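Local coordinates for protein endoglucanase (Clostridium thermocellum, PDB 2E4T) that probably hydrolyses internal beta-1,4-glucosidic links in cellulose and xyloglucan, as the family 44 glycoside hydrolase module of a larger multidomain enzyme, at residues A[374-379]-A[449-454]; A[408-413]-A[475-480]; A[424-427]-A[431-434]; A[490-495]-A[500-505]. All blocks are in the same frame, centred on the assembly; numbering follows the deposited sequence.

How the contacts relate
All four contacts involve the nine-stranded sheet of the beta-sandwich domain that flanks the TIM-like barrel. Contacts 1 and 2, with centres about 14 Å apart, join sandwich to barrel: contact 1 through helix 368-384, contact 2 through the loop after helix 398-408. Their segments alternate along the chain, so the sandwich is fixed to the barrel at two places. Contacts 3 and 4 hold the sandwich itself together. Contact 3, about 9 Å from contact 1 between centres and nested inside the loops closed by contacts 1 and 2, belongs to the hairpin 420-426/432-439. Contact 4 follows all three and brings the two outermost strands of the sheet face to face.

Contact 1. Residues A[374-379]-A[449-454]; sequences QADVLG and ILLNKN
Leu451 reaches from the sandwich strand 442-452 onto helix 368-384 of the TIM-like barrel, pressing its two methyl groups against Ala375 and Asp376. This is a helix-on-sheet interface between two domains, buried and almost wholly apolar where the segments touch. CG of Leu451 lies anti to the carbonyl carbon (chi1 -53°) and the chain beyond is extended, which carries the forked end clear of the strand and up to the helix surface. Both methyls touch Ala375, CD2 of Leu451 meeting its CB at 3.9 Å, and a side chain as small as alanine lets the strand come close. CD1 alone goes on to Asp376, where it lies against the backbone and 3.7 Å from CB. A branched leucine suits the place because it can touch both residues at once.

CD1 of Leu451 lies along the Asp376 side chain from CB as far as OD1, 3.8 Å away. CG of Asp376 stands anti to the backbone N (chi1 -157°), and in this conformer, one of two deposited, OD1 accepts hydrogen bonds from the hydroxyls of Tyr435 and Ser433 on strand 432-439. The carboxylate is thus tied to the strand beside 442-452, and helix and sheet are joined by polar as well as apolar links. The methyl of Leu451 comes still nearer to the helix backbone: CD1 is 3.5 Å from the N of Asp376.

Contact 2. Residues A[408-413]-A[475-480]; sequences TNYDGK and NVWAFD
Tyr410 and Trp477 meet in an inclined edge-to-face aromatic pair, the tightly packed heart of this contact between the loop after barrel helix 398-408 and sandwich strand 474-480. The edge of the tyrosine faces the indole, with the Tyr410 ring and the six-membered ring of Trp477 4.7 Å apart at their centroids and their planes 55° apart. CD1 of Tyr410 stands over one face of the indole toward its rim, 3.5 Å from CD2 of Trp477. Placing CG of Tyr410 between its backbone N and carbonyl carbon (chi1 60°) directs the ring at the strand, and the backbone joins in, O of Tyr410 lying 3.4 Å from CD1 of Trp477. His511 of strand 508-514 also meets the Tyr410 ring.

Toward solvent the fit slackens. Asp411 approaches the indole with CA and CB, CB 3.7 Å from NE1 of Trp477, while the carboxylate serves its own loop: OD1 accepts from N of Lys413 at 2.9 Å, an Asx turn, and from N of Gly415. A water in the indole plane accepts from NE1 of Trp477 at 2.9 Å and gives a weak bond to O of Asp411.

Tryptophan suits this border because it offers a broad face to the tyrosine and a single N-H to the water. The chemistry therefore implies an interface held chiefly by aromatic packing, with a water-mediated link at its rim that is firm on the indole side and weak on the loop side.

Contact 3. Residues A[424-427]-A[431-434]; sequences CETS and VSSA
Cys424 O and Ala434 O are bridged by one water that lies 2.8 Å from each oxygen and can donate to both, although it has more acceptors in reach than protons to give. The water links the backbones of the beta hairpin 420-426/432-439 where no direct bond joins these two segments. Beside this bridge, SG of Cys424 packs against CB of Ala434 at 3.7 Å. The thiol stands anti to the backbone N (chi1 176°), which extends it across to the other strand; a small methyl leaves room for the bulky sulfur.

Nearer the turn Thr426 and Ser432 face each other, but the model brings CG2 and OG too close there, so the detail of that pair is doubtful. The hydroxyl of Ser432 is engaged with O of Asp428 in the connecting turn. Serine is apt here: its short side chain can reach back to a turn carbonyl without leaving the strand.

In the sheet, strand 420-426 lies between 432-439 and 8-22, where Cys424 touches Ile14 and Thr426 touches Val10 and Ile12. On the hairpin's other side 432-439 pairs with 442-452, while Ser432 also reaches Phe461 of strand 459-466.

Contact 4. Residues A[490-495]-A[500-505]; sequences TPIVNI and FTYTVP
The backbones of 490-495 and 500-505 run in roughly opposite directions, with the CA atoms of Ile492 and Tyr502 7.7 Å apart but those of Ile495 and Phe500 only 5.0 Å. Residues 490-492 and 500-504 belong to the outermost strands of the nine-stranded sheet, which face each other across the beta-sandwich; 493-495 leave the strand toward the connection, where the chains draw together. Side chains fill the gap, and Ile492 is the wedge. With its CG1 anti to the carbonyl carbon (chi1 -67°), CG2 lies over a face of the Phe500 ring, displaced toward its rim, 4.2 Å from the centroid. CD1 sits over the centre of the Tyr502 ring, 3.8 Å from the centroid and 12° off the normal, and also touches CE1 of Phe500 at 3.8 Å. Both faces receive CH-pi contacts, which suits a beta-branched residue.

CG1 of Ile495 lies 4.1 Å from CD2 of Phe500. The phenyl ring is also stacked on Phe463 in the hydrophobic interior. Tyrosine suits the border: its face takes the isoleucine while its hydroxyl meets water. That water lies in the plane of the Tyr502 ring, 2.7 Å from OH, and donates to O of Thr490.

Contact 1. Residues A[374-379]-A[449-454]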
# COMPACT_ATOMS: atom_id res chain seq x y z
N GLN A 374 -5.23 -8.94 8.47
CA GLN A 374 -4.14 -8.67 7.53
C GLN A 374 -4.09 -9.75 6.44
O GLN A 374 -3.95 -9.45 5.24
CB GLN A 374 -2.82 -8.62 8.29
CG GLN A 374 -1.61 -8.39 7.36
CD GLN A 374 -1.62 -7.02 6.73
OE1 GLN A 374 -2.31 -6.09 7.17
NE2 GLN A 374 -0.82 -6.87 5.67
N ALA A 375 -4.16 -11.04 6.85
CA ALA A 375 -4.12 -12.11 5.85
C ALA A 375 -5.31 -12.00 4.90
O ALA A 375 -5.21 -12.31 3.69
CB ALA A 375 -4.07 -13.47 6.55
N ASP A 376 -6.48 -11.60 5.43
CA ASP A 376 -7.67 -11.48 4.59
C ASP A 376 -7.45 -10.37 3.55
O ASP A 376 -7.71 -10.55 2.33
CB ASP A 376 -8.87 -11.17 5.49
CG ASP A 376 -10.21 -11.56 4.89
OD1 ASP A 376 -10.26 -12.51 4.08
OD2 ASP A 376 -11.21 -10.84 5.22
N VAL A 377 -6.99 -9.19 4.02
CA VAL A 377 -6.72 -8.05 3.14
C VAL A 377 -5.74 -8.44 2.04
O VAL A 377 -5.93 -8.07 0.86
CB VAL A 377 -6.21 -6.87 4.01
CG1 VAL A 377 -5.62 -5.75 3.16
CG2 VAL A 377 -7.35 -6.37 4.87
N LEU A 378 -4.65 -9.13 2.40
CA LEU A 378 -3.68 -9.52 1.36
C LEU A 378 -4.31 -10.49 0.33
O LEU A 378 -3.99 -10.42 -0.87
CB LEU A 378 -2.45 -10.13 1.99
CG LEU A 378 -1.65 -9.16 2.83
CD1 LEU A 378 -0.53 -9.96 3.56
CD2 LEU A 378 -1.07 -8.01 2.02
N GLY A 379 -5.18 -11.39 0.81
CA GLY A 379 -5.89 -12.28 -0.11
C GLY A 379 -6.77 -11.47 -1.08
O GLY A 379 -6.80 -11.76 -2.30
N ILE A 449 -4.94 -20.25 1.33
CA ILE A 449 -5.00 -19.54 2.62
C ILE A 449 -6.41 -19.69 3.13
O ILE A 449 -7.39 -19.39 2.43
CB ILE A 449 -4.72 -17.99 2.41
CG1 ILE A 449 -3.32 -17.72 1.88
CG2 ILE A 449 -4.97 -17.27 3.69
CD1 ILE A 449 -2.28 -18.16 2.79
N LEU A 450 -6.53 -20.23 4.35
CA LEU A 450 -7.81 -20.56 4.95
C LEU A 450 -7.90 -19.86 6.31
O LEU A 450 -7.05 -20.11 7.18
CB LEU A 450 -7.91 -22.09 5.14
CG LEU A 450 -9.18 -22.57 5.83
CD1 LEU A 450 -10.44 -22.27 5.02
CD2 LEU A 450 -9.03 -24.09 6.06
N LEU A 451 -8.87 -18.96 6.43
CA LEU A 451 -8.99 -18.12 7.64
C LEU A 451 -10.29 -18.48 8.33
O LEU A 451 -11.38 -18.37 7.76
CB LEU A 451 -9.00 -16.62 7.25
CG LEU A 451 -7.82 -16.20 6.38
CD1 LEU A 451 -7.89 -14.70 6.04
CD2 LEU A 451 -6.50 -16.49 7.05
N ASN A 452 -10.16 -18.88 9.61
CA ASN A 452 -11.34 -19.14 10.44
C ASN A 452 -11.57 -17.95 11.34
O ASN A 452 -10.79 -17.72 12.29
CB ASN A 452 -11.18 -20.41 11.25
CG ASN A 452 -12.47 -20.76 11.96
OD1 ASN A 452 -13.54 -20.29 11.55
ND2 ASN A 452 -12.39 -21.62 12.98
N LYS A 453 -12.62 -17.18 11.02
CA LYS A 453 -13.01 -15.99 11.78
C LYS A 453 -13.94 -16.32 12.96
O LYS A 453 -14.32 -15.43 13.70
CB LYS A 453 -13.64 -14.95 10.87
CG LYS A 453 -12.71 -14.45 9.80
CD LYS A 453 -13.37 -13.39 8.91
CE LYS A 453 -14.21 -13.92 7.79
NZ LYS A 453 -15.13 -12.88 7.17
N ASN A 454 -14.32 -17.61 13.11
CA ASN A 454 -15.17 -17.98 14.22
C ASN A 454 -14.43 -17.64 15.52
O ASN A 454 -13.28 -18.09 15.72
CB ASN A 454 -15.45 -19.51 14.10
CG ASN A 454 -16.64 -19.96 14.82
OD1 ASN A 454 -17.00 -19.38 15.85
ND2 ASN A 454 -17.20 -21.11 14.33

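Contact 2. Residues A[408-413]-A[475-480]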
# COMPACT_ATOMS: atom_id res chain seq x y z
N THR A 408 4.33 -14.54 2.19
CA THR A 408 5.63 -14.30 1.58
C THR A 408 6.72 -15.24 2.03
O THR A 408 7.78 -15.30 1.35
CB THR A 408 6.10 -12.84 1.88
OG1 THR A 408 6.25 -12.80 3.31
CG2 THR A 408 5.14 -11.82 1.36
N ASN A 409 6.56 -15.92 3.16
CA ASN A 409 7.67 -16.70 3.72
C ASN A 409 7.07 -17.58 4.82
O ASN A 409 7.35 -17.41 6.04
CB ASN A 409 8.77 -15.79 4.25
CG ASN A 409 10.05 -16.56 4.53
OD1 ASN A 409 10.06 -17.81 4.56
ND2 ASN A 409 11.14 -15.84 4.68
N TYR A 410 6.22 -18.52 4.43
CA TYR A 410 5.47 -19.23 5.44
C TYR A 410 6.28 -20.26 6.22
O TYR A 410 5.89 -20.64 7.33
CB TYR A 410 4.18 -19.86 4.87
CG TYR A 410 4.42 -20.85 3.76
CD1 TYR A 410 4.83 -22.16 4.00
CD2 TYR A 410 4.22 -20.48 2.44
CE1 TYR A 410 5.03 -23.03 2.91
CE2 TYR A 410 4.45 -21.34 1.38
CZ TYR A 410 4.84 -22.59 1.61
OH TYR A 410 5.06 -23.43 0.54
N ASP A 411 7.38 -20.76 5.60
CA ASP A 411 8.17 -21.82 6.16
C ASP A 411 9.52 -21.33 6.69
O ASP A 411 10.33 -22.14 7.13
CB ASP A 411 8.35 -22.95 5.14
CG ASP A 411 9.03 -22.50 3.88
OD1 ASP A 411 9.49 -21.33 3.81
OD2 ASP A 411 9.08 -23.31 2.90
N GLY A 412 9.79 -20.02 6.65
CA GLY A 412 11.04 -19.47 7.11
C GLY A 412 12.18 -19.64 6.12
O GLY A 412 13.32 -19.17 6.39
N LYS A 413 11.95 -20.32 4.99
CA LYS A 413 13.00 -20.52 3.98
C LYS A 413 12.55 -20.08 2.60
O LYS A 413 13.12 -20.47 1.59
CB LYS A 413 13.54 -21.94 3.98
CG LYS A 413 12.55 -22.95 3.68
CD LYS A 413 13.12 -24.37 3.74
CE LYS A 413 12.02 -25.41 3.39
NZ LYS A 413 12.56 -26.81 3.33
N ASN A 475 0.39 -30.11 3.09
CA ASN A 475 1.16 -29.61 4.23
C ASN A 475 0.54 -28.31 4.70
O ASN A 475 -0.09 -27.59 3.92
CB ASN A 475 2.61 -29.52 3.86
CG ASN A 475 3.27 -30.89 3.81
OD1 ASN A 475 3.60 -31.38 2.69
ND2 ASN A 475 3.37 -31.56 4.93
N VAL A 476 0.68 -28.03 6.01
CA VAL A 476 -0.02 -26.92 6.61
C VAL A 476 0.89 -26.13 7.50
O VAL A 476 1.64 -26.69 8.31
CB VAL A 476 -1.21 -27.43 7.48
CG1 VAL A 476 -1.97 -26.23 8.08
CG2 VAL A 476 -2.18 -28.30 6.65
N TRP A 477 0.82 -24.78 7.37
CA TRP A 477 1.48 -23.85 8.27
C TRP A 477 0.43 -22.89 8.82
O TRP A 477 -0.50 -22.53 8.10
CB TRP A 477 2.58 -23.06 7.52
CG TRP A 477 3.76 -23.91 7.15
CD1 TRP A 477 4.97 -23.91 7.84
CD2 TRP A 477 3.91 -24.82 6.08
NE1 TRP A 477 5.84 -24.74 7.24
CE2 TRP A 477 5.23 -25.34 6.18
CE3 TRP A 477 3.10 -25.24 5.04
CZ2 TRP A 477 5.74 -26.27 5.26
CZ3 TRP A 477 3.59 -26.15 4.12
CH2 TRP A 477 4.88 -26.66 4.26
N ALA A 478 0.53 -22.52 10.10
CA ALA A 478 -0.55 -21.71 10.67
C ALA A 478 -0.03 -20.85 11.81
O ALA A 478 0.99 -21.13 12.44
CB ALA A 478 -1.69 -22.60 11.19
N PHE A 479 -0.81 -19.78 12.08
CA PHE A 479 -0.68 -19.03 13.33
C PHE A 479 -2.06 -18.90 13.98
O PHE A 479 -3.11 -19.13 13.37
CB PHE A 479 0.01 -17.66 13.14
CG PHE A 479 -0.75 -16.66 12.29
CD1 PHE A 479 -1.77 -15.88 12.83
CD2 PHE A 479 -0.42 -16.47 10.94
CE1 PHE A 479 -2.40 -14.92 12.07
CE2 PHE A 479 -1.05 -15.50 10.18
CZ PHE A 479 -2.04 -14.70 10.75
N ASP A 480 -2.04 -18.57 15.29
CA ASP A 480 -3.26 -18.62 16.09
C ASP A 480 -2.99 -17.81 17.38
O ASP A 480 -1.95 -17.16 17.50
CB ASP A 480 -3.70 -20.07 16.35
CG ASP A 480 -2.59 -20.88 16.97
OD1 ASP A 480 -1.79 -20.33 17.80
OD2 ASP A 480 -2.52 -22.11 16.65
O HOH W 1 8.57 -24.84 8.28

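Contact 3. Residues A[424-427]-A[431-434]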
# COMPACT_ATOMS: atom_id res chain seq x y z
N CYS A 424 -11.94 -19.95 -5.92
CA CYS A 424 -11.99 -20.58 -4.60
C CYS A 424 -13.16 -19.90 -3.86
O CYS A 424 -13.06 -18.72 -3.53
CB CYS A 424 -10.68 -20.35 -3.85
SG CYS A 424 -10.66 -20.97 -2.17
N GLU A 425 -14.24 -20.64 -3.66
CA GLU A 425 -15.47 -20.10 -3.10
C GLU A 425 -15.74 -20.73 -1.75
O GLU A 425 -15.56 -21.93 -1.61
CB GLU A 425 -16.64 -20.35 -4.06
CG GLU A 425 -16.44 -19.85 -5.50
CD GLU A 425 -16.20 -18.39 -5.64
OE1 GLU A 425 -16.58 -17.60 -4.74
OE2 GLU A 425 -15.63 -17.97 -6.68
N THR A 426 -16.18 -19.94 -0.78
CA THR A 426 -16.62 -20.41 0.54
C THR A 426 -18.13 -20.26 0.62
O THR A 426 -18.69 -19.23 0.15
CB THR A 426 -15.95 -19.68 1.70
OG1 THR A 426 -16.01 -18.24 1.71
CG2 THR A 426 -16.48 -20.27 2.90
N SER A 427 -18.82 -21.21 1.30
CA SER A 427 -20.27 -21.12 1.52
C SER A 427 -20.60 -20.16 2.66
O SER A 427 -21.79 -19.91 2.90
CB SER A 427 -20.86 -22.50 1.82
OG SER A 427 -20.33 -23.02 3.01
N VAL A 431 -17.98 -16.29 8.43
CA VAL A 431 -17.17 -17.04 9.35
C VAL A 431 -15.81 -17.38 8.79
O VAL A 431 -14.93 -17.79 9.56
CB VAL A 431 -17.90 -18.35 9.81
CG1 VAL A 431 -17.79 -19.43 8.75
CG2 VAL A 431 -17.38 -18.84 11.11
N SER A 432 -15.62 -17.24 7.48
CA SER A 432 -14.38 -17.69 6.86
C SER A 432 -14.01 -16.86 5.69
O SER A 432 -14.84 -16.15 5.12
CB SER A 432 -14.51 -19.17 6.44
OG SER A 432 -15.40 -19.33 5.32
N SER A 433 -12.73 -16.99 5.31
CA SER A 433 -12.26 -16.57 3.99
C SER A 433 -11.33 -17.66 3.48
O SER A 433 -10.66 -18.35 4.27
CB SER A 433 -11.48 -15.27 4.03
OG SER A 433 -12.29 -14.24 4.58
N ALA A 434 -11.24 -17.76 2.14
CA ALA A 434 -10.32 -18.70 1.55
C ALA A 434 -9.86 -18.15 0.22
O ALA A 434 -10.66 -17.66 -0.57
CB ALA A 434 -10.97 -20.11 1.38
O HOH W 2 -11.07 -16.84 -3.22

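Contact 4. Residues A[490-495]-A[500-505]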
# COMPACT_ATOMS: atom_id res chain seq x y z
N THR A 490 0.26 -30.78 11.44
CA THR A 490 0.18 -32.12 10.88
C THR A 490 -0.38 -32.05 9.45
O THR A 490 -1.40 -31.39 9.22
CB THR A 490 -0.76 -32.97 11.75
OG1 THR A 490 -0.23 -32.92 13.08
CG2 THR A 490 -0.85 -34.39 11.25
N PRO A 491 0.23 -32.76 8.49
CA PRO A 491 -0.29 -32.67 7.12
C PRO A 491 -1.64 -33.37 6.99
O PRO A 491 -1.92 -34.37 7.67
CB PRO A 491 0.72 -33.44 6.31
CG PRO A 491 1.30 -34.43 7.28
CD PRO A 491 1.45 -33.56 8.58
N ILE A 492 -2.43 -32.86 6.04
CA ILE A 492 -3.71 -33.46 5.60
C ILE A 492 -3.35 -34.60 4.65
O ILE A 492 -2.59 -34.40 3.68
CB ILE A 492 -4.51 -32.39 4.87
CG1 ILE A 492 -4.94 -31.28 5.83
CG2 ILE A 492 -5.70 -32.99 4.09
CD1 ILE A 492 -5.30 -29.97 5.14
N VAL A 493 -3.86 -35.82 4.92
CA VAL A 493 -3.51 -36.97 4.12
C VAL A 493 -4.67 -37.75 3.56
O VAL A 493 -4.42 -38.60 2.68
CB VAL A 493 -2.61 -37.96 4.91
CG1 VAL A 493 -1.37 -37.27 5.47
CG2 VAL A 493 -3.40 -38.65 5.99
N ASN A 494 -5.90 -37.55 4.01
CA ASN A 494 -6.98 -38.40 3.52
C ASN A 494 -7.78 -37.65 2.49
O ASN A 494 -8.86 -37.10 2.75
CB ASN A 494 -7.84 -38.96 4.67
CG ASN A 494 -8.48 -40.24 4.19
OD1 ASN A 494 -9.01 -40.26 3.05
ND2 ASN A 494 -8.38 -41.32 4.96
N ILE A 495 -7.22 -37.59 1.29
CA ILE A 495 -7.78 -36.86 0.16
C ILE A 495 -8.35 -37.91 -0.79
O ILE A 495 -7.65 -38.80 -1.24
CB ILE A 495 -6.74 -35.97 -0.52
CG1 ILE A 495 -6.08 -35.03 0.55
CG2 ILE A 495 -7.41 -35.20 -1.65
CD1 ILE A 495 -4.96 -34.21 0.00
N PHE A 500 -11.53 -33.42 0.82
CA PHE A 500 -11.08 -33.72 2.17
C PHE A 500 -11.86 -32.83 3.13
O PHE A 500 -12.46 -31.84 2.72
CB PHE A 500 -9.55 -33.56 2.33
CG PHE A 500 -9.04 -32.18 2.07
CD1 PHE A 500 -8.95 -31.24 3.11
CD2 PHE A 500 -8.61 -31.81 0.82
CE1 PHE A 500 -8.42 -29.98 2.89
CE2 PHE A 500 -8.11 -30.54 0.58
CZ PHE A 500 -8.02 -29.62 1.63
N THR A 501 -11.81 -33.19 4.41
CA THR A 501 -12.41 -32.38 5.46
C THR A 501 -11.32 -31.98 6.45
O THR A 501 -10.53 -32.82 6.88
CB THR A 501 -13.49 -33.19 6.19
OG1 THR A 501 -14.52 -33.51 5.24
CG2 THR A 501 -14.05 -32.47 7.40
N TYR A 502 -11.34 -30.70 6.86
CA TYR A 502 -10.31 -30.19 7.71
C TYR A 502 -10.97 -29.23 8.70
O TYR A 502 -11.57 -28.23 8.30
CB TYR A 502 -9.26 -29.44 6.88
CG TYR A 502 -8.02 -29.02 7.66
CD1 TYR A 502 -7.25 -29.97 8.34
CD2 TYR A 502 -7.59 -27.70 7.68
CE1 TYR A 502 -6.09 -29.63 9.01
CE2 TYR A 502 -6.42 -27.35 8.33
CZ TYR A 502 -5.69 -28.29 9.02
OH TYR A 502 -4.53 -27.91 9.67
N THR A 503 -10.90 -29.56 9.99
CA THR A 503 -11.45 -28.72 11.03
C THR A 503 -10.32 -27.88 11.64
O THR A 503 -9.26 -28.40 11.99
CB THR A 503 -12.11 -29.58 12.11
OG1 THR A 503 -13.22 -30.26 11.49
CG2 THR A 503 -12.58 -28.73 13.29
N VAL A 504 -10.61 -26.57 11.73
CA VAL A 504 -9.65 -25.59 12.14
C VAL A 504 -10.16 -24.95 13.45
O VAL A 504 -11.34 -24.60 13.54
CB VAL A 504 -9.58 -24.44 11.00
CG1 VAL A 504 -8.61 -23.33 11.35
CG2 VAL A 504 -9.19 -25.05 9.65
N PRO A 505 -9.29 -24.79 14.47
CA PRO A 505 -9.74 -24.09 15.69
C PRO A 505 -10.19 -22.66 15.41
O PRO A 505 -9.89 -22.05 14.36
CB PRO A 505 -8.50 -24.10 16.58
CG PRO A 505 -7.69 -25.29 16.05
CD PRO A 505 -7.90 -25.25 14.58
O HOH W 3 -3.11 -29.90 10.75